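Local atomic coordinates of DisA protein (PDB entry 6CCA), a protein that probably transfers methyl groups to carbon on a polyketide intermediate, installing the gem-dimethyl group during disorazol assembly. Residues 74-88 with 123-135. Numbering follows the deposited sequence.
Sequences QDMGAFQRAGSAESA and DRLFTSERVTPKK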
# COMPACT_ATOMS: atom_id res chain seq x y z
N GLN A 74 1.02 -20.59 19.52
CA GLN A 74 1.60 -21.67 20.29
C GLN A 74 2.70 -21.17 21.19
O GLN A 74 2.76 -21.55 22.39
CB GLN A 74 2.14 -22.77 19.42
CG GLN A 74 1.04 -23.43 18.63
CD GLN A 74 1.48 -24.54 17.77
OE1 GLN A 74 2.66 -24.65 17.36
NE2 GLN A 74 0.52 -25.42 17.45
N ASP A 75 3.55 -20.28 20.64
CA ASP A 75 4.53 -19.57 21.48
C ASP A 75 3.90 -18.82 22.62
O ASP A 75 4.53 -18.66 23.61
CB ASP A 75 5.33 -18.55 20.68
CG ASP A 75 6.24 -19.20 19.64
OD1 ASP A 75 6.56 -20.41 19.73
OD2 ASP A 75 6.70 -18.49 18.73
N MET A 76 2.70 -18.29 22.47
CA MET A 76 2.00 -17.66 23.57
C MET A 76 1.18 -18.64 24.46
O MET A 76 0.47 -18.17 25.35
CB MET A 76 1.13 -16.55 23.05
CG MET A 76 1.90 -15.38 22.46
SD MET A 76 0.90 -14.25 21.51
CE MET A 76 0.34 -13.18 22.79
N GLY A 77 1.27 -19.94 24.21
CA GLY A 77 0.55 -20.96 24.99
C GLY A 77 -0.89 -21.17 24.56
O GLY A 77 -1.75 -21.50 25.39
N ALA A 78 -1.18 -20.93 23.29
CA ALA A 78 -2.50 -21.21 22.74
C ALA A 78 -2.43 -22.08 21.51
O ALA A 78 -1.44 -22.12 20.72
CB ALA A 78 -3.25 -19.91 22.45
N PHE A 79 -3.48 -22.86 21.36
CA PHE A 79 -3.64 -23.72 20.26
C PHE A 79 -2.49 -24.70 20.07
O PHE A 79 -2.15 -25.01 18.95
CB PHE A 79 -3.82 -22.89 18.96
CG PHE A 79 -4.85 -21.84 19.04
CD1 PHE A 79 -6.03 -22.04 19.75
CD2 PHE A 79 -4.70 -20.65 18.33
CE1 PHE A 79 -7.01 -21.08 19.81
CE2 PHE A 79 -5.67 -19.68 18.39
CZ PHE A 79 -6.84 -19.87 19.14
N GLN A 80 -1.95 -25.23 21.17
CA GLN A 80 -0.85 -26.16 21.09
C GLN A 80 -1.24 -27.54 20.66
O GLN A 80 -0.41 -28.26 20.10
CB GLN A 80 -0.05 -26.18 22.41
CG GLN A 80 0.69 -24.87 22.59
CD GLN A 80 1.00 -24.51 24.03
OE1 GLN A 80 2.17 -24.32 24.39
NE2 GLN A 80 -0.03 -24.36 24.84
N ARG A 81 -2.54 -27.89 20.81
CA ARG A 81 -2.99 -29.25 20.60
C ARG A 81 -4.36 -29.27 19.89
O ARG A 81 -5.17 -28.38 20.14
CB ARG A 81 -3.13 -29.92 21.98
CG ARG A 81 -1.78 -30.35 22.63
CD ARG A 81 -1.87 -30.63 24.14
NE ARG A 81 -1.91 -29.39 24.92
CZ ARG A 81 -0.84 -28.68 25.33
NH1 ARG A 81 0.41 -29.07 25.07
NH2 ARG A 81 -1.03 -27.55 26.02
N ALA A 82 -4.54 -30.23 18.99
CA ALA A 82 -5.85 -30.59 18.40
C ALA A 82 -6.93 -31.00 19.45
O ALA A 82 -6.58 -31.68 20.41
CB ALA A 82 -5.65 -31.66 17.39
N GLY A 83 -8.20 -30.50 19.33
CA GLY A 83 -9.38 -30.92 20.13
C GLY A 83 -9.67 -30.11 21.37
O GLY A 83 -10.40 -30.52 22.29
N SER A 84 -9.07 -28.95 21.45
CA SER A 84 -9.22 -28.14 22.59
C SER A 84 -10.19 -26.97 22.16
O SER A 84 -10.29 -26.64 20.94
CB SER A 84 -7.82 -27.74 23.04
OG SER A 84 -7.87 -26.45 23.48
N ALA A 85 -10.92 -26.40 23.13
CA ALA A 85 -11.88 -25.36 22.83
C ALA A 85 -11.60 -24.20 23.73
O ALA A 85 -11.19 -24.37 24.87
CB ALA A 85 -13.31 -25.88 22.98
N GLU A 86 -11.76 -23.01 23.19
CA GLU A 86 -11.47 -21.78 23.93
C GLU A 86 -12.60 -20.81 23.65
O GLU A 86 -13.28 -20.91 22.63
CB GLU A 86 -10.19 -21.10 23.41
CG GLU A 86 -8.90 -21.93 23.39
CD GLU A 86 -8.26 -21.98 24.75
OE1 GLU A 86 -8.62 -21.12 25.59
OE2 GLU A 86 -7.42 -22.89 24.97
N SER A 87 -12.80 -19.90 24.57
CA SER A 87 -13.54 -18.72 24.29
C SER A 87 -12.54 -17.68 23.71
O SER A 87 -11.59 -17.31 24.39
CB SER A 87 -14.15 -18.17 25.56
OG SER A 87 -14.32 -16.77 25.48
N ALA A 88 -12.85 -17.18 22.51
CA ALA A 88 -12.17 -16.03 21.91
C ALA A 88 -12.03 -14.86 22.87
O ALA A 88 -10.94 -14.29 23.01
CB ALA A 88 -12.88 -15.59 20.65
N ASP A 123 -18.32 -17.24 19.61
CA ASP A 123 -17.18 -17.05 20.47
C ASP A 123 -16.36 -18.31 20.66
O ASP A 123 -15.35 -18.28 21.29
CB ASP A 123 -17.65 -16.56 21.83
CG ASP A 123 -16.55 -16.40 22.83
OD1 ASP A 123 -15.77 -15.46 22.74
OD2 ASP A 123 -16.48 -17.20 23.73
N ARG A 124 -16.83 -19.41 20.12
CA ARG A 124 -16.20 -20.68 20.36
C ARG A 124 -15.20 -21.15 19.33
O ARG A 124 -15.51 -21.35 18.19
CB ARG A 124 -17.23 -21.77 20.61
CG ARG A 124 -16.58 -23.08 20.91
CD ARG A 124 -17.50 -24.06 21.58
NE ARG A 124 -17.20 -25.37 21.07
CZ ARG A 124 -16.78 -26.39 21.78
NH1 ARG A 124 -16.67 -26.32 23.10
NH2 ARG A 124 -16.51 -27.51 21.15
N LEU A 125 -13.99 -21.37 19.81
CA LEU A 125 -12.87 -21.78 19.02
C LEU A 125 -12.52 -23.22 19.29
O LEU A 125 -12.42 -23.61 20.40
CB LEU A 125 -11.68 -20.90 19.36
CG LEU A 125 -11.94 -19.42 19.33
CD1 LEU A 125 -10.75 -18.62 19.79
CD2 LEU A 125 -12.41 -18.96 17.97
N PHE A 126 -12.34 -24.00 18.26
CA PHE A 126 -12.04 -25.39 18.40
C PHE A 126 -10.85 -25.68 17.51
O PHE A 126 -10.89 -25.44 16.28
CB PHE A 126 -13.21 -26.26 17.93
CG PHE A 126 -13.01 -27.72 18.21
CD1 PHE A 126 -12.98 -28.18 19.51
CD2 PHE A 126 -12.85 -28.63 17.18
CE1 PHE A 126 -12.79 -29.55 19.77
CE2 PHE A 126 -12.63 -29.96 17.43
CZ PHE A 126 -12.65 -30.43 18.71
N THR A 127 -9.79 -26.26 18.10
CA THR A 127 -8.62 -26.62 17.26
C THR A 127 -8.89 -27.90 16.57
O THR A 127 -9.23 -28.94 17.21
CB THR A 127 -7.29 -26.77 18.06
OG1 THR A 127 -7.49 -27.57 19.26
CG2 THR A 127 -6.84 -25.50 18.55
N SER A 128 -8.64 -27.88 15.29
CA SER A 128 -8.79 -29.00 14.45
C SER A 128 -7.62 -29.93 14.48
O SER A 128 -6.57 -29.63 15.06
CB SER A 128 -8.96 -28.57 13.00
OG SER A 128 -7.72 -28.39 12.28
N GLU A 129 -7.84 -31.06 13.80
CA GLU A 129 -6.85 -32.10 13.54
C GLU A 129 -5.59 -31.66 12.84
O GLU A 129 -4.57 -32.32 13.00
CB GLU A 129 -7.49 -33.24 12.71
CG GLU A 129 -8.36 -34.15 13.56
CD GLU A 129 -7.63 -34.68 14.80
OE1 GLU A 129 -6.77 -35.59 14.64
OE2 GLU A 129 -7.89 -34.19 15.94
N ARG A 130 -5.66 -30.56 12.09
CA ARG A 130 -4.49 -30.04 11.40
C ARG A 130 -3.52 -29.37 12.36
O ARG A 130 -2.36 -29.13 12.01
CB ARG A 130 -4.93 -29.04 10.31
CG ARG A 130 -4.70 -29.54 8.89
CD ARG A 130 -4.78 -28.40 7.89
NE ARG A 130 -3.49 -28.16 7.24
CZ ARG A 130 -3.09 -26.97 6.81
NH1 ARG A 130 -3.87 -25.91 6.95
NH2 ARG A 130 -1.90 -26.84 6.23
N VAL A 131 -3.98 -29.06 13.57
CA VAL A 131 -3.12 -28.41 14.54
C VAL A 131 -2.04 -29.41 15.07
O VAL A 131 -2.38 -30.46 15.63
CB VAL A 131 -3.94 -27.79 15.67
CG1 VAL A 131 -3.09 -27.28 16.80
CG2 VAL A 131 -4.79 -26.65 15.16
N THR A 132 -0.76 -29.14 14.77
CA THR A 132 0.39 -29.86 15.34
C THR A 132 1.43 -28.80 15.85
O THR A 132 1.20 -27.60 15.64
CB THR A 132 1.04 -30.76 14.30
OG1 THR A 132 1.66 -29.96 13.29
CG2 THR A 132 0.01 -31.71 13.63
N PRO A 133 2.53 -29.24 16.49
CA PRO A 133 3.56 -28.28 16.93
C PRO A 133 4.27 -27.71 15.71
O PRO A 133 4.81 -28.43 14.89
CB PRO A 133 4.50 -29.13 17.84
CG PRO A 133 3.60 -30.33 18.24
CD PRO A 133 2.92 -30.61 16.92
N LYS A 134 4.16 -26.39 15.54
CA LYS A 134 4.67 -25.75 14.33
C LYS A 134 6.11 -25.21 14.44
O LYS A 134 6.74 -24.93 13.41
CB LYS A 134 3.73 -24.60 13.92
CG LYS A 134 2.40 -25.12 13.43
CD LYS A 134 2.61 -25.81 12.10
CE LYS A 134 1.42 -26.56 11.60
NZ LYS A 134 1.61 -27.05 10.18
N LYS A 135 6.63 -25.10 15.65
CA LYS A 135 7.95 -24.41 15.93
C LYS A 135 9.06 -24.76 14.92
O LYS A 135 9.64 -23.88 14.23
CB LYS A 135 8.42 -24.77 17.36
CG LYS A 135 9.67 -24.03 17.87
CD LYS A 135 9.33 -22.70 18.53
CE LYS A 135 10.56 -21.86 18.80
NZ LYS A 135 10.22 -20.46 19.20
O HOH W 1 5.14 -24.73 18.18
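Backbone pairing joins Glu-86 and Leu-125, whose N and O atoms bond reciprocally at 2.9 Å in an antiparallel hydrogen-bonded pair; strand 85-87 forms one edge of a small three-stranded sheet that continues through 124-127 to 118-121. Thr-127 N extends the pairing to Ser-84 O, and Ala-88 N to Asp-123 O.

Side-chain hydrogen bonds supplement this pairing at both ends. The Thr-127 hydroxyl, set between its own backbone N and carbonyl carbon (chi1 47°), donates to a lone pair of Arg-81 O at 2.6 Å and accepts from Ser-84 N, clasping the loop at 81-84. The Gln-74 amide bridges two loops: NE2 donates to Thr-132 O at 2.9 Å with a nearly straight bond (176°) and to Phe-79 O, while OE1 accepts from Lys-134 N on a lone pair and from a water that in turn accepts from Lys-135 N. Ser-87, at the N-cap of helix 88-95, receives Thr-90 N on OG, which donates to the syn lone pair of Asp-123 OD2; Asp-123 OD1 accepts from Ala-89 N.

Apolar contacts are sparser: Leu-125 CD1 lies at the Phe-79 ring edge and 3.8 Å from Ala-88 CB.

With both amide hydrogens engaged by acceptors near its plane, Gln-74 is fixed in rotation and ties helix 55-75 to the loop leading into helix 135-146.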